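Local coordinates for putative 6-pyruvoyl tetrahydrobiopterin synthase (Caenorhabditis elegans, PDB 2G64), which probably converts 7,8-dihydroneopterin triphosphate into 6-pyruvoyl tetrahydropterin with loss of triphosphate, a zinc-dependent step in tetrahydrobiopterin biosynthesis, at residues E74-V82 / Y107-S117. The protein carries 1 engineered substitution. Residues are numbered along the deposited sequence; the frame is centred on the assembly and turned at random.
Sequences EMSLVLDTV and YMFEKLKSVMS
The two long helices that pack on the β-sheet of the PTPS fold meet here through Val78, a knob set among Met108, Lys111 and Leu112 of the partner helix, with Val115, in one of its two conformers, closing the hole. Their local axes approach to 9.0 Å and run closer to antiparallel than parallel, at 132°. The two methyls of Val78 divide the hole. Val78 CG1, anti to the backbone N (chi1 -176°), meets Met108 CE at 3.6 Å, while Val78 CG2 presses on the helix backbone, 3.5 Å from Leu112 CA. Bends at chi2 and chi3 bring the Met108 thioether round to Val78, and its end also meets Val82 tip to tip. Beneath this layer lies strand 44-57, whose Trp50 touches Val78 and Met108 and whose Val52 touches Met75 and Leu112, so that both helices share one sheet face.

Polar groups close the interface at both ends. Glu74 reaches past Val115 to Ser117, from which its OE2 takes two bonds. Ser117 OG lies 2.8 Å from Glu74 OE2 and meets its syn lone pair, whereas Ser117 N, also 2.8 Å from Glu74 OE2, comes from above the carboxylate plane. OE1 is hydrogen-bonded to Tyr66 OH. Replacing Glu74 by an alanine removes the carboxylate, which is likely to leave the Ser117 N-H and Tyr66 OH without this partner and residues 116-117 less firmly tied to helix 68-80. At the other end Thr81 OG1 lies in the plane of the Tyr107 ring at its edge, 2.7 Å from Tyr107 OH, and donates to Val78 O, which Thr81 N also reaches.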
loop_
_atom_site.group_PDB
_atom_site.type_symbol
_atom_site.label_atom_id
_atom_site.label_comp_id
_atom_site.label_asym_id
_atom_site.label_seq_id
_atom_site.Cartn_x
_atom_site.Cartn_y
_atom_site.Cartn_z
ATOM N N GLU A 74 14.087 -22.013 2.986
ATOM C CA GLU A 74 13.004 -22.971 2.995
ATOM C C GLU A 74 11.846 -22.436 2.162
ATOM O O GLU A 74 11.270 -23.178 1.370
ATOM C CB GLU A 74 12.554 -23.259 4.431
ATOM C CG GLU A 74 13.580 -24.097 5.189
ATOM C CD GLU A 74 13.571 -23.878 6.702
ATOM O OE1 GLU A 74 12.726 -23.123 7.232
ATOM O OE2 GLU A 74 14.431 -24.476 7.369
ATOM N N MET A 75 11.510 -21.159 2.342
ATOM C CA MET A 75 10.447 -20.548 1.529
ATOM C C MET A 75 10.810 -20.547 0.032
ATOM O O MET A 75 9.945 -20.766 -0.815
ATOM C CB MET A 75 10.131 -19.132 2.011
ATOM C CG MET A 75 9.349 -19.126 3.325
ATOM S SD MET A 75 9.030 -17.466 3.950
ATOM C CE MET A 75 7.991 -16.745 2.654
ATOM N N SER A 76 12.081 -20.304 -0.286
ATOM C CA SER A 76 12.557 -20.347 -1.678
ATOM C C SER A 76 12.288 -21.704 -2.320
ATOM O O SER A 76 11.869 -21.788 -3.477
ATOM C CB SER A 76 14.054 -20.020 -1.765
ATOM O OG SER A 76 14.426 -19.700 -3.101
ATOM N N LEU A 77 12.528 -22.769 -1.566
ATOM C CA LEU A 77 12.305 -24.131 -2.050
ATOM C C LEU A 77 10.851 -24.348 -2.448
ATOM O O LEU A 77 10.556 -24.948 -3.494
ATOM C CB LEU A 77 12.700 -25.134 -0.977
ATOM C CG LEU A 77 14.192 -25.381 -0.807
ATOM C CD1 LEU A 77 14.385 -26.380 0.311
ATOM C CD2 LEU A 77 14.809 -25.904 -2.127
ATOM N N VAL A 78 9.937 -23.822 -1.636
ATOM C CA VAL A 78 8.518 -23.912 -1.947
ATOM C C VAL A 78 8.177 -23.030 -3.162
ATOM O O VAL A 78 7.450 -23.456 -4.068
ATOM C CB VAL A 78 7.640 -23.513 -0.724
ATOM C CG1 VAL A 78 6.167 -23.701 -1.025
ATOM C CG2 VAL A 78 8.048 -24.320 0.535
ATOM N N LEU A 79 8.689 -21.800 -3.166
ATOM C CA LEU A 79 8.372 -20.841 -4.223
ATOM C C LEU A 79 8.868 -21.338 -5.589
ATOM O O LEU A 79 8.266 -21.054 -6.621
ATOM C CB LEU A 79 8.965 -19.470 -3.890
ATOM C CG LEU A 79 8.184 -18.693 -2.820
ATOM C CD1 LEU A 79 9.082 -17.551 -2.299
ATOM C CD2 LEU A 79 6.875 -18.150 -3.388
ATOM N N ASP A 80 9.955 -22.101 -5.583
ATOM C CA ASP A 80 10.524 -22.639 -6.827
ATOM C C ASP A 80 9.512 -23.534 -7.546
ATOM O O ASP A 80 9.525 -23.642 -8.775
ATOM C CB ASP A 80 11.761 -23.488 -6.507
ATOM C CG ASP A 80 13.014 -22.660 -6.305
ATOM O OD1 ASP A 80 13.006 -21.438 -6.563
ATOM O OD2 ASP A 80 14.016 -23.252 -5.852
ATOM N N THR A 81 8.661 -24.197 -6.767
ATOM C CA THR A 81 7.639 -25.091 -7.314
ATOM C C THR A 81 6.494 -24.386 -8.061
ATOM O O THR A 81 5.792 -25.016 -8.863
ATOM C CB THR A 81 7.030 -26.027 -6.243
ATOM O OG1 THR A 81 6.100 -25.327 -5.387
ATOM C CG2 THR A 81 8.124 -26.723 -5.408
ATOM N N VAL A 82 6.285 -23.105 -7.768
ATOM C CA VAL A 82 5.107 -22.389 -8.273
ATOM C C VAL A 82 5.435 -21.089 -9.030
ATOM O O VAL A 82 4.647 -20.619 -9.851
ATOM C CB VAL A 82 4.093 -22.087 -7.137
ATOM C CG1 VAL A 82 3.519 -23.382 -6.585
ATOM C CG2 VAL A 82 4.766 -21.295 -5.994
ATOM N N TYR A 107 -1.737 -26.122 0.032
ATOM C CA TYR A 107 -0.544 -26.610 -0.650
ATOM C C TYR A 107 0.733 -25.966 -0.119
ATOM O O TYR A 107 1.684 -26.659 0.221
ATOM C CB TYR A 107 -0.669 -26.424 -2.187
ATOM C CG TYR A 107 0.648 -26.670 -2.872
ATOM C CD1 TYR A 107 1.094 -27.973 -3.116
ATOM C CD2 TYR A 107 1.474 -25.605 -3.233
ATOM C CE1 TYR A 107 2.325 -28.190 -3.727
ATOM C CE2 TYR A 107 2.680 -25.817 -3.843
ATOM C CZ TYR A 107 3.112 -27.110 -4.073
ATOM O OH TYR A 107 4.334 -27.307 -4.680
ATOM N N MET A 108 0.763 -24.636 -0.030
ATOM C CA MET A 108 1.979 -23.934 0.357
ATOM C C MET A 108 2.327 -24.216 1.826
ATOM O O MET A 108 3.488 -24.411 2.166
ATOM C CB MET A 108 1.840 -22.430 0.128
ATOM C CG MET A 108 1.567 -22.072 -1.342
ATOM S SD MET A 108 2.964 -22.339 -2.454
ATOM C CE MET A 108 4.041 -20.954 -2.003
ATOM N N PHE A 109 1.314 -24.207 2.677
ATOM C CA PHE A 109 1.485 -24.578 4.091
ATOM C C PHE A 109 2.115 -25.973 4.197
ATOM O O PHE A 109 3.117 -26.170 4.890
ATOM C CB PHE A 109 0.121 -24.563 4.774
ATOM C CG PHE A 109 0.161 -24.780 6.263
ATOM C CD1 PHE A 109 0.156 -23.703 7.135
ATOM C CD2 PHE A 109 0.181 -26.074 6.789
ATOM C CE1 PHE A 109 0.167 -23.906 8.528
ATOM C CE2 PHE A 109 0.188 -26.287 8.171
ATOM C CZ PHE A 109 0.182 -25.192 9.040
ATOM N N GLU A 110 1.523 -26.948 3.521
ATOM C CA GLU A 110 2.003 -28.322 3.659
ATOM C C GLU A 110 3.388 -28.538 3.040
ATOM O O GLU A 110 4.231 -29.238 3.617
ATOM C CB GLU A 110 0.974 -29.318 3.109
ATOM C CG GLU A 110 -0.308 -29.417 3.951
ATOM C CD GLU A 110 -0.052 -29.887 5.395
ATOM O OE1 GLU A 110 0.958 -30.580 5.637
ATOM O OE2 GLU A 110 -0.864 -29.562 6.292
ATOM N N LYS A 111 3.632 -27.939 1.871
ATOM C CA LYS A 111 4.944 -28.044 1.224
ATOM C C LYS A 111 6.035 -27.372 2.076
ATOM O O LYS A 111 7.145 -27.898 2.240
ATOM C CB LYS A 111 4.909 -27.446 -0.187
ATOM C CG LYS A 111 6.247 -27.473 -0.903
ATOM C CD LYS A 111 6.531 -28.881 -1.440
ATOM C CE LYS A 111 7.981 -29.019 -1.882
ATOM N NZ LYS A 111 8.347 -30.453 -2.065
ATOM N N LEU A 112 5.711 -26.221 2.649
ATOM C CA LEU A 112 6.679 -25.538 3.510
ATOM C C LEU A 112 6.940 -26.394 4.729
ATOM O O LEU A 112 8.088 -26.626 5.089
ATOM C CB LEU A 112 6.191 -24.166 3.947
ATOM C CG LEU A 112 7.137 -23.431 4.889
ATOM C CD1 LEU A 112 8.534 -23.301 4.249
ATOM C CD2 LEU A 112 6.569 -22.053 5.293
ATOM N N LYS A 113 5.876 -26.866 5.358
ATOM C CA LYS A 113 6.056 -27.701 6.554
ATOM C C LYS A 113 7.009 -28.878 6.268
ATOM O O LYS A 113 7.864 -29.225 7.100
ATOM C CB LYS A 113 4.707 -28.153 7.081
ATOM C CG LYS A 113 4.661 -28.432 8.567
ATOM C CD LYS A 113 3.216 -28.450 9.031
ATOM C CE LYS A 113 2.955 -29.570 10.020
ATOM N NZ LYS A 113 1.494 -29.745 10.270
ATOM N N SER A 114 6.894 -29.434 5.062
ATOM C CA SER A 114 7.703 -30.549 4.586
ATOM C C SER A 114 9.198 -30.255 4.413
ATOM O O SER A 114 10.003 -31.175 4.398
ATOM C CB SER A 114 7.112 -31.115 3.284
ATOM O OG SER A 114 7.679 -30.502 2.145
ATOM N N VAL A 115 9.577 -28.986 4.282
ATOM C CA VAL A 115 10.979 -28.642 4.054
ATOM C C VAL A 115 11.613 -27.905 5.228
ATOM O O VAL A 115 12.812 -27.632 5.226
ATOM C CB VAL A 115 11.231 -27.867 2.720
ATOM C CG1 VAL A 115 10.796 -28.696 1.514
ATOM C CG2 VAL A 115 10.573 -26.476 2.721
ATOM N N MET A 116 10.817 -27.596 6.246
ATOM C CA MET A 116 11.313 -26.747 7.330
ATOM C C MET A 116 12.260 -27.458 8.280
ATOM O O MET A 116 11.988 -28.577 8.701
ATOM C CB MET A 116 10.159 -26.154 8.130
ATOM C CG MET A 116 9.577 -24.914 7.510
ATOM S SD MET A 116 8.196 -24.325 8.482
ATOM C CE MET A 116 9.075 -23.346 9.726
ATOM N N SER A 117 13.341 -26.769 8.636
ATOM C CA SER A 117 14.251 -27.227 9.700
ATOM C C SER A 117 13.566 -27.380 11.064
ATOM O O SER A 117 13.835 -28.334 11.794
ATOM C CB SER A 117 15.531 -26.360 9.781
ATOM O OG SER A 117 15.273 -24.967 9.973
#